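PDB 4RFA: Lmo0740 protein from Listeria monocytogenes, which is probably a Crp-family transcription activator that couples a cyclic nucleotide-binding-type domain to a DNA-binding helix-turn-helix domain. Local coordinates for residues E55-V60 with V76-V81; T149-I154 with S198-E203; N173-P178 with I219-L224. All coordinates share one frame; numbering follows the deposited sequence.

Interaction 1: residues E55-V60 with V76-V81; sequences EGYAAV and VLPYNV
The carbonyl oxygen of Val76 is approached by two groups from residues 55-60. Ala58 N donates to Val76 O at 3.1 Å, while Tyr57 CA brings a CH to the same oxygen at 3.4 Å. The return bond from Val76 N to Ala58 O is shorter, 2.8 Å and nearly straight at 174°, which makes Ala58 and Val76 an antiparallel hydrogen-bonded pair. Their side chains share a face, CB to CB at 4.0 Å, and the Val60 and Val76 side chains cross at about a right angle, their CG2 methyls in contact. Tyr57 CG stands anti to the carbonyl carbon (chi1 -66°), which goes with the ring reaching Pro78 and Leu77. Pro78 lies over one face, its CD 4.0 Å from the ring centroid in a CH-pi contact, while Leu77 CD2 meets the edge in plane, 3.8 Å from Tyr57 CE2. A type II turn from Leu77 to Asn80 follows, reinforced by Asn80 OD1, which accepts from Leu77 N at 2.7 Å. Tyr57 and Leu77 also reach Met165 of helix 150-165, joining this corner to the second domain. Strand 72-76, paired antiparallel with 58-62 and then turning into 81-82, is consistent with the beta-roll of a Crp-type cyclic nucleotide-binding domain.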
ATOM      1  N   GLU A  55      18.450  -9.319   5.978  1.00 52.86           N
ATOM      2  CA  GLU A  55      19.387  -8.213   6.089  1.00 54.14           C
ATOM      3  C   GLU A  55      19.581  -7.504   4.777  1.00 50.46           C
ATOM      4  O   GLU A  55      19.400  -8.097   3.718  1.00 50.39           O
ATOM      5  CB  GLU A  55      20.734  -8.716   6.642  1.00 62.26           C
ATOM      6  CG  GLU A  55      21.476  -9.648   5.740  1.00 65.46           C
ATOM      7  CD  GLU A  55      22.812 -10.148   6.338  1.00 76.14           C
ATOM      8  OE1 GLU A  55      22.843 -10.587   7.510  1.00 72.89           O
ATOM      9  OE2 GLU A  55      23.834 -10.115   5.608  1.00 72.19           O
ATOM     10  N   GLY A  56      19.959  -6.232   4.841  1.00 51.42           N
ATOM     11  CA  GLY A  56      20.132  -5.408   3.634  1.00 49.65           C
ATOM     12  C   GLY A  56      18.870  -4.680   3.142  1.00 47.42           C
ATOM     13  O   GLY A  56      17.787  -4.839   3.700  1.00 46.85           O
ATOM     14  N   TYR A  57      19.027  -3.912   2.063  1.00 45.79           N
ATOM     15  CA  TYR A  57      18.001  -2.997   1.585  1.00 46.22           C
ATOM     16  C   TYR A  57      17.896  -3.114   0.095  1.00 45.17           C
ATOM     17  O   TYR A  57      18.875  -3.343  -0.606  1.00 47.30           O
ATOM     18  CB  TYR A  57      18.342  -1.546   1.978  1.00 45.75           C
ATOM     19  CG  TYR A  57      18.300  -1.318   3.475  1.00 47.41           C
ATOM     20  CD1 TYR A  57      19.401  -1.535   4.281  1.00 54.99           C
ATOM     21  CD2 TYR A  57      17.148  -0.899   4.074  1.00 49.12           C
ATOM     22  CE1 TYR A  57      19.332  -1.324   5.657  1.00 56.89           C
ATOM     23  CE2 TYR A  57      17.065  -0.698   5.412  1.00 48.97           C
ATOM     24  CZ  TYR A  57      18.154  -0.921   6.207  1.00 55.50           C
ATOM     25  OH  TYR A  57      18.013  -0.691   7.549  1.00 57.49           O
ATOM     26  N   ALA A  58      16.693  -3.014  -0.407  1.00 41.46           N
ATOM     27  CA  ALA A  58      16.527  -2.871  -1.835  1.00 41.84           C
ATOM     28  C   ALA A  58      15.587  -1.731  -2.143  1.00 39.76           C
ATOM     29  O   ALA A  58      14.968  -1.177  -1.246  1.00 39.64           O
ATOM     30  CB  ALA A  58      15.998  -4.171  -2.436  1.00 43.87           C
ATOM     31  N   ALA A  59      15.458  -1.418  -3.430  1.00 45.53           N
ATOM     32  CA  ALA A  59      14.527  -0.397  -3.914  1.00 44.06           C
ATOM     33  C   ALA A  59      13.638  -0.946  -4.966  1.00 47.28           C
ATOM     34  O   ALA A  59      14.103  -1.630  -5.882  1.00 48.99           O
ATOM     35  CB  ALA A  59      15.292   0.790  -4.499  1.00 48.80           C
ATOM     36  N   VAL A  60      12.358  -0.623  -4.861  1.00 44.06           N
ATOM     37  CA  VAL A  60      11.399  -0.936  -5.909  1.00 46.27           C
ATOM     38  C   VAL A  60      11.292   0.298  -6.861  1.00 48.68           C
ATOM     39  O   VAL A  60      10.932   1.396  -6.443  1.00 50.90           O
ATOM     40  CB  VAL A  60      10.022  -1.241  -5.288  1.00 50.69           C
ATOM     41  CG1 VAL A  60       9.036  -1.713  -6.320  1.00 52.77           C
ATOM     42  CG2 VAL A  60      10.144  -2.268  -4.151  1.00 50.23           C
ATOM     43  N   VAL A  76      12.669  -1.591   0.365  1.00 45.67           N
ATOM     44  CA  VAL A  76      12.427  -2.882   0.983  1.00 45.70           C
ATOM     45  C   VAL A  76      13.422  -2.976   2.123  1.00 46.97           C
ATOM     46  O   VAL A  76      14.625  -2.859   1.900  1.00 43.72           O
ATOM     47  CB  VAL A  76      12.810  -3.962  -0.035  1.00 49.66           C
ATOM     48  CG1 VAL A  76      12.849  -5.364   0.588  1.00 54.63           C
ATOM     49  CG2 VAL A  76      11.889  -3.847  -1.222  1.00 51.81           C
ATOM     50  N   LEU A  77      12.917  -3.202   3.322  1.00 41.81           N
ATOM     51  CA  LEU A  77      13.685  -3.222   4.554  1.00 43.45           C
ATOM     52  C   LEU A  77      13.816  -4.636   5.116  1.00 44.00           C
ATOM     53  O   LEU A  77      13.018  -5.513   4.781  1.00 43.47           O
ATOM     54  CB  LEU A  77      12.969  -2.362   5.615  1.00 42.65           C
ATOM     55  CG  LEU A  77      12.340  -1.100   5.059  1.00 42.81           C
ATOM     56  CD1 LEU A  77      11.558  -0.327   6.118  1.00 45.46           C
ATOM     57  CD2 LEU A  77      13.397  -0.187   4.450  1.00 45.22           C
ATOM     58  N   PRO A  78      14.834  -4.857   5.970  1.00 44.74           N
ATOM     59  CA  PRO A  78      14.912  -6.068   6.760  1.00 46.82           C
ATOM     60  C   PRO A  78      13.594  -6.323   7.471  1.00 48.60           C
ATOM     61  O   PRO A  78      12.996  -5.382   7.995  1.00 55.98           O
ATOM     62  CB  PRO A  78      16.061  -5.770   7.765  1.00 53.28           C
ATOM     63  CG  PRO A  78      16.909  -4.745   7.099  1.00 51.93           C
ATOM     64  CD  PRO A  78      15.869  -3.886   6.370  1.00 50.11           C
ATOM     65  N   TYR A  79      13.119  -7.563   7.410  1.00 64.04           N
ATOM     66  CA  TYR A  79      11.858  -8.042   8.018  1.00 65.10           C
ATOM     67  C   TYR A  79      10.590  -7.757   7.234  1.00 64.34           C
ATOM     68  O   TYR A  79       9.500  -8.129   7.681  1.00 60.99           O
ATOM     69  CB  TYR A  79      11.723  -7.583   9.475  1.00 73.23           C
ATOM     70  CG  TYR A  79      13.007  -7.804  10.230  1.00 80.03           C
ATOM     71  CD1 TYR A  79      13.531  -9.085  10.345  1.00 86.98           C
ATOM     72  CD2 TYR A  79      13.727  -6.744  10.771  1.00 83.88           C
ATOM     73  CE1 TYR A  79      14.723  -9.324  10.999  1.00 89.93           C
ATOM     74  CE2 TYR A  79      14.925  -6.970  11.432  1.00 92.02           C
ATOM     75  CZ  TYR A  79      15.416  -8.266  11.542  1.00 94.21           C
ATOM     76  OH  TYR A  79      16.605  -8.530  12.188  1.00103.93           O
ATOM     77  N   ASN A  80      10.713  -7.144   6.059  1.00 58.84           N
ATOM     78  CA  ASN A  80       9.601  -7.088   5.110  1.00 54.88           C
ATOM     79  C   ASN A  80       9.281  -8.411   4.453  1.00 56.07           C
ATOM     80  O   ASN A  80      10.173  -9.251   4.197  1.00 55.51           O
ATOM     81  CB  ASN A  80       9.875  -6.078   3.968  1.00 58.50           C
ATOM     82  CG  ASN A  80       9.882  -4.631   4.430  1.00 54.74           C
ATOM     83  OD1 ASN A  80      10.288  -3.746   3.702  1.00 53.98           O
ATOM     84  ND2 ASN A  80       9.461  -4.392   5.645  1.00 56.77           N
ATOM     85  N   VAL A  81       7.992  -8.639   4.225  1.00 54.38           N
ATOM     86  CA  VAL A  81       7.543  -9.768   3.407  1.00 61.45           C
ATOM     87  C   VAL A  81       7.497  -9.285   1.962  1.00 59.01           C
ATOM     88  O   VAL A  81       7.184  -8.143   1.768  1.00 62.57           O
ATOM     89  CB  VAL A  81       6.138 -10.254   3.810  1.00 62.14           C
ATOM     90  CG1 VAL A  81       5.899 -11.641   3.288  1.00 62.87           C
ATOM     91  CG2 VAL A  81       6.004 -10.291   5.307  1.00 69.44           C
TER

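Interaction 2: residues T149-I154 with S198-E203; sequences TPKERI and SNLLTE
Leu200 spreads its side chain over the first turn of helix 150-165, each branch meeting a different neighbour. CD1 rests 4.0 Å from Pro150 CB, and CD2 lies 3.7 Å from Lys151 CD, beside the aliphatic part of the lysine. Closer to the backbone, Leu200 CB receives Ile154 CD1 at 3.9 Å. Next in sequence, Leu201 starts out pointing away from the other helix, yet its CD2 returns to touch that same Ile154 CD1 at 4.0 Å, the two side chains crossing at about a right angle. The isoleucine tip is thereby shared by consecutive leucines, and Leu186 of helix 183-189 packs on both Ile154 and Leu201, adding to a small apolar core. Glu203 follows, about one turn after Leu200, and its OE1 forms a salt bridge with Lys151 NZ at 3.1 Å. The ammonium arrives on the anti side of the oxygen, 34° out of the carboxylate plane. Bends in the lysine chain, the first at chi2 (94°), carry NZ past Leu200 to this acid, and NZ is held between two carboxylates, with Glu207 of the same chain its stronger partner. At the start of the facing helix, N-cap Thr149 and Glu152 form a capping box: Glu152 N donates to Thr149 OG1 at 3.1 Å, and Thr149 N to Glu152 OE1 at 2.8 Å. The short axes pass 10.3 Å apart with a crossing angle of -64°. Such a helix laid across the second helix of a helix-turn-helix, here 183-189 followed by 194-206, is characteristic of the Crp-type DNA-binding domain, in which 194-206 is probably the recognition helix.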
ATOM      1  N   THR A 149       4.886  19.853  -3.589  1.00 46.59           N
ATOM      2  CA  THR A 149       6.039  20.411  -4.284  1.00 47.80           C
ATOM      3  C   THR A 149       7.293  19.560  -3.970  1.00 44.52           C
ATOM      4  O   THR A 149       7.312  18.783  -3.039  1.00 40.39           O
ATOM      5  CB  THR A 149       6.348  21.823  -3.788  1.00 48.19           C
ATOM      6  OG1 THR A 149       6.616  21.753  -2.382  1.00 49.87           O
ATOM      7  CG2 THR A 149       5.160  22.754  -4.000  1.00 51.86           C
ATOM      8  N   PRO A 150       8.347  19.728  -4.750  1.00 46.37           N
ATOM      9  CA  PRO A 150       9.532  18.950  -4.413  1.00 46.43           C
ATOM     10  C   PRO A 150      10.074  19.232  -3.024  1.00 46.27           C
ATOM     11  O   PRO A 150      10.521  18.318  -2.355  1.00 41.50           O
ATOM     12  CB  PRO A 150      10.527  19.346  -5.505  1.00 48.72           C
ATOM     13  CG  PRO A 150       9.648  19.648  -6.690  1.00 49.95           C
ATOM     14  CD  PRO A 150       8.445  20.350  -6.089  1.00 48.01           C
ATOM     15  N   LYS A 151       9.959  20.463  -2.569  1.00 47.12           N
ATOM     16  CA  LYS A 151      10.426  20.827  -1.234  1.00 52.39           C
ATOM     17  C   LYS A 151       9.646  20.140  -0.155  1.00 49.44           C
ATOM     18  O   LYS A 151      10.186  19.645   0.833  1.00 48.05           O
ATOM     19  CB  LYS A 151      10.322  22.347  -1.035  1.00 57.55           C
ATOM     20  CG  LYS A 151      10.667  22.832   0.378  1.00 60.53           C
ATOM     21  CD  LYS A 151      12.118  23.258   0.515  1.00 64.71           C
ATOM     22  CE  LYS A 151      12.455  23.774   1.916  1.00 64.87           C
ATOM     23  NZ  LYS A 151      12.109  25.188   2.128  1.00 66.10           N
ATOM     24  N   GLU A 152       8.343  20.146  -0.297  1.00 51.57           N
ATOM     25  CA  GLU A 152       7.546  19.398   0.648  1.00 47.50           C
ATOM     26  C   GLU A 152       7.861  17.928   0.607  1.00 40.13           C
ATOM     27  O   GLU A 152       7.864  17.283   1.629  1.00 41.18           O
ATOM     28  CB  GLU A 152       6.080  19.606   0.342  1.00 53.12           C
ATOM     29  CG  GLU A 152       5.640  21.044   0.555  1.00 57.08           C
ATOM     30  CD  GLU A 152       4.237  21.235   0.064  1.00 60.32           C
ATOM     31  OE1 GLU A 152       3.958  20.894  -1.116  1.00 59.46           O
ATOM     32  OE2 GLU A 152       3.417  21.653   0.882  1.00 64.46           O
ATOM     33  N   ARG A 153       8.097  17.379  -0.579  1.00 38.57           N
ATOM     34  CA  ARG A 153       8.423  15.964  -0.677  1.00 39.21           C
ATOM     35  C   ARG A 153       9.728  15.576   0.008  1.00 40.76           C
ATOM     36  O   ARG A 153       9.828  14.512   0.611  1.00 37.76           O
ATOM     37  CB  ARG A 153       8.490  15.551  -2.134  1.00 40.43           C
ATOM     38  CG  ARG A 153       7.130  15.595  -2.793  1.00 41.94           C
ATOM     39  CD  ARG A 153       6.995  14.752  -4.027  1.00 39.80           C
ATOM     40  NE  ARG A 153       7.937  15.055  -5.109  1.00 40.77           N
ATOM     41  CZ  ARG A 153       7.740  15.925  -6.097  1.00 43.79           C
ATOM     42  NH1 ARG A 153       6.641  16.698  -6.147  1.00 45.75           N
ATOM     43  NH2 ARG A 153       8.655  16.020  -7.054  1.00 45.45           N
ATOM     44  N   ILE A 154      10.740  16.435  -0.069  1.00 41.50           N
ATOM     45  CA  ILE A 154      12.038  16.071   0.489  1.00 37.71           C
ATOM     46  C   ILE A 154      11.983  15.991   2.014  1.00 37.55           C
ATOM     47  O   ILE A 154      12.594  15.108   2.633  1.00 37.99           O
ATOM     48  CB  ILE A 154      13.154  17.014  -0.015  1.00 42.33           C
ATOM     49  CG1 ILE A 154      14.526  16.440   0.342  1.00 46.07           C
ATOM     50  CG2 ILE A 154      13.015  18.433   0.525  1.00 47.68           C
ATOM     51  CD1 ILE A 154      15.656  17.230  -0.256  1.00 52.21           C
ATOM     52  N   SER A 198      19.872  19.095  -4.845  1.00 51.43           N
ATOM     53  CA  SER A 198      21.052  19.762  -4.274  1.00 55.07           C
ATOM     54  C   SER A 198      20.646  21.076  -3.663  1.00 55.46           C
ATOM     55  O   SER A 198      21.022  21.403  -2.548  1.00 52.37           O
ATOM     56  CB  SER A 198      22.108  20.009  -5.345  1.00 59.86           C
ATOM     57  OG  SER A 198      23.335  20.319  -4.739  1.00 61.10           O
ATOM     58  N   ASN A 199      19.853  21.829  -4.411  1.00 58.41           N
ATOM     59  CA  ASN A 199      19.374  23.129  -3.958  1.00 57.26           C
ATOM     60  C   ASN A 199      18.474  23.042  -2.759  1.00 55.93           C
ATOM     61  O   ASN A 199      18.591  23.828  -1.834  1.00 60.46           O
ATOM     62  CB  ASN A 199      18.647  23.793  -5.103  1.00 62.98           C
ATOM     63  CG  ASN A 199      19.605  24.277  -6.168  1.00 64.91           C
ATOM     64  OD1 ASN A 199      20.764  24.543  -5.875  1.00 70.48           O
ATOM     65  ND2 ASN A 199      19.152  24.340  -7.399  1.00 67.45           N
ATOM     66  N   LEU A 200      17.611  22.042  -2.752  1.00 52.46           N
ATOM     67  CA  LEU A 200      16.751  21.792  -1.614  1.00 48.89           C
ATOM     68  C   LEU A 200      17.508  21.355  -0.375  1.00 46.91           C
ATOM     69  O   LEU A 200      17.152  21.768   0.702  1.00 49.64           O
ATOM     70  CB  LEU A 200      15.720  20.729  -1.955  1.00 50.94           C
ATOM     71  CG  LEU A 200      14.765  21.151  -3.088  1.00 53.77           C
ATOM     72  CD1 LEU A 200      13.955  19.965  -3.558  1.00 52.27           C
ATOM     73  CD2 LEU A 200      13.876  22.286  -2.620  1.00 56.28           C
ATOM     74  N   LEU A 201      18.500  20.480  -0.513  1.00 44.62           N
ATOM     75  CA  LEU A 201      19.339  20.119   0.599  1.00 48.02           C
ATOM     76  C   LEU A 201      19.995  21.340   1.249  1.00 51.83           C
ATOM     77  O   LEU A 201      20.112  21.388   2.485  1.00 54.20           O
ATOM     78  CB  LEU A 201      20.425  19.101   0.202  1.00 54.51           C
ATOM     79  CG  LEU A 201      19.932  17.702  -0.165  1.00 54.32           C
ATOM     80  CD1 LEU A 201      21.068  16.908  -0.790  1.00 60.27           C
ATOM     81  CD2 LEU A 201      19.379  16.987   1.044  1.00 55.14           C
ATOM     82  N   THR A 202      20.366  22.340   0.463  1.00 53.28           N
ATOM     83  CA  THR A 202      20.959  23.579   1.044  1.00 56.04           C
ATOM     84  C   THR A 202      19.953  24.295   1.922  1.00 55.65           C
ATOM     85  O   THR A 202      20.251  24.658   3.075  1.00 51.37           O
ATOM     86  CB  THR A 202      21.467  24.517  -0.055  1.00 59.56           C
ATOM     87  OG1 THR A 202      22.496  23.838  -0.755  1.00 59.28           O
ATOM     88  CG2 THR A 202      22.028  25.821   0.505  1.00 61.41           C
ATOM     89  N   GLU A 203      18.730  24.431   1.412  1.00 51.97           N
ATOM     90  CA  GLU A 203      17.667  25.060   2.188  1.00 51.92           C
ATOM     91  C   GLU A 203      17.437  24.320   3.508  1.00 48.89           C
ATOM     92  O   GLU A 203      17.320  24.945   4.537  1.00 51.89           O
ATOM     93  CB  GLU A 203      16.386  25.140   1.384  1.00 57.28           C
ATOM     94  CG  GLU A 203      16.451  26.095   0.206  1.00 65.57           C
ATOM     95  CD  GLU A 203      15.164  26.043  -0.608  1.00 71.60           C
ATOM     96  OE1 GLU A 203      14.084  26.281  -0.035  1.00 72.36           O
ATOM     97  OE2 GLU A 203      15.225  25.742  -1.813  1.00 76.94           O
TER

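Interaction 3: residues N173-P178 with I219-L224; sequences NEIVLP and IDKDSL
Lys221 shows how a long side chain can serve two neighbours in turn, starting against Asn173 and finishing beside Ile175. Its CB sits 3.2 Å from Asn173 OD1, and CG lies at the same 3.2 Å from that oxygen, the two side chains crossing at about a right angle. A bend at chi2 (62°) then turns the chain toward the isoleucine, where CD packs 3.7 Å from Ile175 CD1. The terminal NZ is equally near that methyl, while its charge has a weak, long ion pair with Glu168 of strand 167-168, on the far side of strand 174-176. The Lys221 backbone N donates to Asn173 O. The asparagine amide also reaches Asp222, ND2 to OD1 at 2.6 Å, but the bond is weak because the angle at hydrogen is only 120°; amide and carboxylate planes are turned 62° apart. Further along, Ile175 and Ile219 form an antiparallel hydrogen-bonded pair, with Ile175 N to Ile219 O and Ile219 N to Ile175 O both 2.8 Å. On their face of the sheet, Ile175 CD1 also meets Leu224 CD2 at 3.7 Å, and Leu177 packs on the tip of Ile219. Helix 150-165 covers this side, with Ala162 against Ile175 and Leu224, and Leu158 against Leu177. Glu174 and Asp220 occupy the other face, where the glutamate forms a salt bridge with Arg218. A strand ahead of the helix-turn-helix pairing with one that follows it is consistent with the small antiparallel sheet of a winged-helix domain.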
ATOM      1  N   ASN A 173      22.317  14.228  19.186  1.00102.25           N
ATOM      2  CA  ASN A 173      20.938  14.599  18.878  1.00100.37           C
ATOM      3  C   ASN A 173      20.700  14.649  17.361  1.00 98.44           C
ATOM      4  O   ASN A 173      20.291  15.681  16.800  1.00100.23           O
ATOM      5  CB  ASN A 173      20.569  15.925  19.554  1.00101.09           C
ATOM      6  CG  ASN A 173      19.108  15.972  19.979  1.00101.83           C
ATOM      7  OD1 ASN A 173      18.496  14.934  20.259  1.00105.02           O
ATOM      8  ND2 ASN A 173      18.544  17.172  20.033  1.00 98.91           N
ATOM      9  N   GLU A 174      20.980  13.510  16.723  1.00 92.50           N
ATOM     10  CA  GLU A 174      20.893  13.339  15.286  1.00 89.74           C
ATOM     11  C   GLU A 174      20.362  11.955  14.954  1.00 87.92           C
ATOM     12  O   GLU A 174      20.694  10.977  15.635  1.00 84.38           O
ATOM     13  CB  GLU A 174      22.282  13.435  14.652  1.00 93.72           C
ATOM     14  CG  GLU A 174      22.914  14.817  14.616  1.00 94.84           C
ATOM     15  CD  GLU A 174      24.338  14.773  14.078  1.00 97.42           C
ATOM     16  OE1 GLU A 174      24.719  13.766  13.441  1.00 90.81           O
ATOM     17  OE2 GLU A 174      25.090  15.743  14.294  1.00 98.06           O
ATOM     18  N   ILE A 175      19.578  11.866  13.882  1.00 77.49           N
ATOM     19  CA  ILE A 175      19.214  10.580  13.313  1.00 74.99           C
ATOM     20  C   ILE A 175      19.926  10.458  11.988  1.00 70.94           C
ATOM     21  O   ILE A 175      19.818  11.346  11.149  1.00 68.25           O
ATOM     22  CB  ILE A 175      17.699  10.459  13.146  1.00 74.55           C
ATOM     23  CG1 ILE A 175      17.070  10.272  14.525  1.00 80.04           C
ATOM     24  CG2 ILE A 175      17.339   9.284  12.244  1.00 73.59           C
ATOM     25  CD1 ILE A 175      15.573  10.496  14.545  1.00 81.67           C
ATOM     26  N   VAL A 176      20.670   9.366  11.811  1.00 72.26           N
ATOM     27  CA  VAL A 176      21.577   9.214  10.678  1.00 67.52           C
ATOM     28  C   VAL A 176      21.035   8.161   9.726  1.00 62.89           C
ATOM     29  O   VAL A 176      20.577   7.112  10.163  1.00 60.58           O
ATOM     30  CB  VAL A 176      22.982   8.787  11.127  1.00 72.34           C
ATOM     31  CG1 VAL A 176      23.936   8.760   9.938  1.00 69.41           C
ATOM     32  CG2 VAL A 176      23.495   9.737  12.212  1.00 79.84           C
ATOM     33  N   LEU A 177      21.112   8.443   8.432  1.00 58.41           N
ATOM     34  CA  LEU A 177      20.556   7.538   7.431  1.00 56.19           C
ATOM     35  C   LEU A 177      21.687   6.674   6.843  1.00 56.26           C
ATOM     36  O   LEU A 177      22.812   7.113   6.758  1.00 54.75           O
ATOM     37  CB  LEU A 177      19.861   8.310   6.307  1.00 49.99           C
ATOM     38  CG  LEU A 177      18.655   9.189   6.646  1.00 51.48           C
ATOM     39  CD1 LEU A 177      18.062   9.729   5.367  1.00 51.78           C
ATOM     40  CD2 LEU A 177      17.588   8.472   7.466  1.00 51.05           C
ATOM     41  N   PRO A 178      21.352   5.477   6.351  1.00 59.90           N
ATOM     42  CA  PRO A 178      22.358   4.650   5.685  1.00 59.44           C
ATOM     43  C   PRO A 178      23.087   5.330   4.543  1.00 57.95           C
ATOM     44  O   PRO A 178      22.547   6.179   3.830  1.00 53.88           O
ATOM     45  CB  PRO A 178      21.539   3.497   5.101  1.00 55.63           C
ATOM     46  CG  PRO A 178      20.314   3.455   5.906  1.00 57.06           C
ATOM     47  CD  PRO A 178      20.002   4.882   6.236  1.00 57.61           C
ATOM     48  N   ILE A 219      19.954  14.068  10.497  1.00 62.22           N
ATOM     49  CA  ILE A 219      18.749  14.836  10.614  1.00 62.39           C
ATOM     50  C   ILE A 219      18.663  15.259  12.052  1.00 66.40           C
ATOM     51  O   ILE A 219      18.839  14.431  12.946  1.00 73.56           O
ATOM     52  CB  ILE A 219      17.501  14.011  10.254  1.00 61.27           C
ATOM     53  CG1 ILE A 219      17.517  13.633   8.775  1.00 60.49           C
ATOM     54  CG2 ILE A 219      16.230  14.795  10.546  1.00 64.64           C
ATOM     55  CD1 ILE A 219      16.750  12.351   8.511  1.00 61.01           C
ATOM     56  N   ASP A 220      18.399  16.547  12.259  1.00 67.76           N
ATOM     57  CA  ASP A 220      18.304  17.106  13.607  1.00 75.70           C
ATOM     58  C   ASP A 220      17.162  16.461  14.336  1.00 79.30           C
ATOM     59  O   ASP A 220      15.994  16.683  13.992  1.00 76.33           O
ATOM     60  CB  ASP A 220      18.066  18.607  13.576  1.00 75.93           C
ATOM     61  CG  ASP A 220      18.431  19.264  14.869  1.00 80.84           C
ATOM     62  OD1 ASP A 220      18.186  18.669  15.953  1.00 83.54           O
ATOM     63  OD2 ASP A 220      19.006  20.370  14.782  1.00 76.37           O
ATOM     64  N   LYS A 221      17.513  15.664  15.338  1.00 89.48           N
ATOM     65  CA  LYS A 221      16.536  14.971  16.161  1.00100.82           C
ATOM     66  C   LYS A 221      15.362  15.884  16.542  1.00108.26           C
ATOM     67  O   LYS A 221      14.199  15.497  16.337  1.00113.09           O
ATOM     68  CB  LYS A 221      17.203  14.416  17.418  1.00105.96           C
ATOM     69  CG  LYS A 221      16.242  13.699  18.343  1.00112.10           C
ATOM     70  CD  LYS A 221      15.628  12.492  17.652  1.00112.26           C
ATOM     71  CE  LYS A 221      14.794  11.660  18.610  1.00112.64           C
ATOM     72  NZ  LYS A 221      14.026  10.610  17.890  1.00113.78           N
ATOM     73  N   ASP A 222      15.658  17.087  17.061  1.00100.84           N
ATOM     74  CA  ASP A 222      14.601  18.059  17.406  1.00103.10           C
ATOM     75  C   ASP A 222      13.584  18.145  16.278  1.00102.89           C
ATOM     76  O   ASP A 222      12.422  17.739  16.447  1.00 99.04           O
ATOM     77  CB  ASP A 222      15.134  19.485  17.637  1.00101.36           C
ATOM     78  CG  ASP A 222      16.203  19.559  18.684  1.00101.61           C
ATOM     79  OD1 ASP A 222      16.420  18.561  19.403  1.00101.04           O
ATOM     80  OD2 ASP A 222      16.837  20.636  18.767  1.00101.14           O
ATOM     81  N   SER A 223      14.050  18.649  15.124  1.00 96.33           N
ATOM     82  CA  SER A 223      13.187  18.972  13.985  1.00 91.69           C
ATOM     83  C   SER A 223      12.191  17.861  13.666  1.00 91.56           C
ATOM     84  O   SER A 223      11.161  18.107  13.033  1.00 91.68           O
ATOM     85  CB  SER A 223      14.032  19.286  12.738  1.00 87.68           C
ATOM     86  OG  SER A 223      14.885  20.402  12.951  1.00 83.56           O
ATOM     87  N   LEU A 224      12.503  16.645  14.110  1.00 92.21           N
ATOM     88  CA  LEU A 224      11.710  15.471  13.796  1.00 94.98           C
ATOM     89  C   LEU A 224      10.846  15.067  14.990  1.00 97.16           C
ATOM     90  O   LEU A 224      11.304  15.115  16.133  1.00 88.89           O
ATOM     91  CB  LEU A 224      12.664  14.331  13.422  1.00 94.00           C
ATOM     92  CG  LEU A 224      12.372  13.460  12.208  1.00 91.14           C
ATOM     93  CD1 LEU A 224      12.291  14.248  10.919  1.00 89.77           C
ATOM     94  CD2 LEU A 224      13.485  12.439  12.119  1.00 93.95           C
TER

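In the fold
From the N terminus, the chain first builds the beta-roll, where interaction 1 closes the short excursion through strands 58-62 and 72-76 before any other contact begins. Helix 126-143 then leads to the C-terminal domain. There interactions 2 and 3 cross, because 149-154, 173-178, 198-203 and 219-224 alternate between them. Interaction 2 closes the loop holding the rest of helix 150-165, strands 167-168 and 174-176 and helix 183-189, whereas interaction 3 brings the final strand back to strand 174-176, enclosing the helix-turn-helix in its loop. Their centres lie about 17 Å apart. Interaction 3 approaches interaction 1 to about 5 Å between nearest atoms without touching it, near the junction of the two domains.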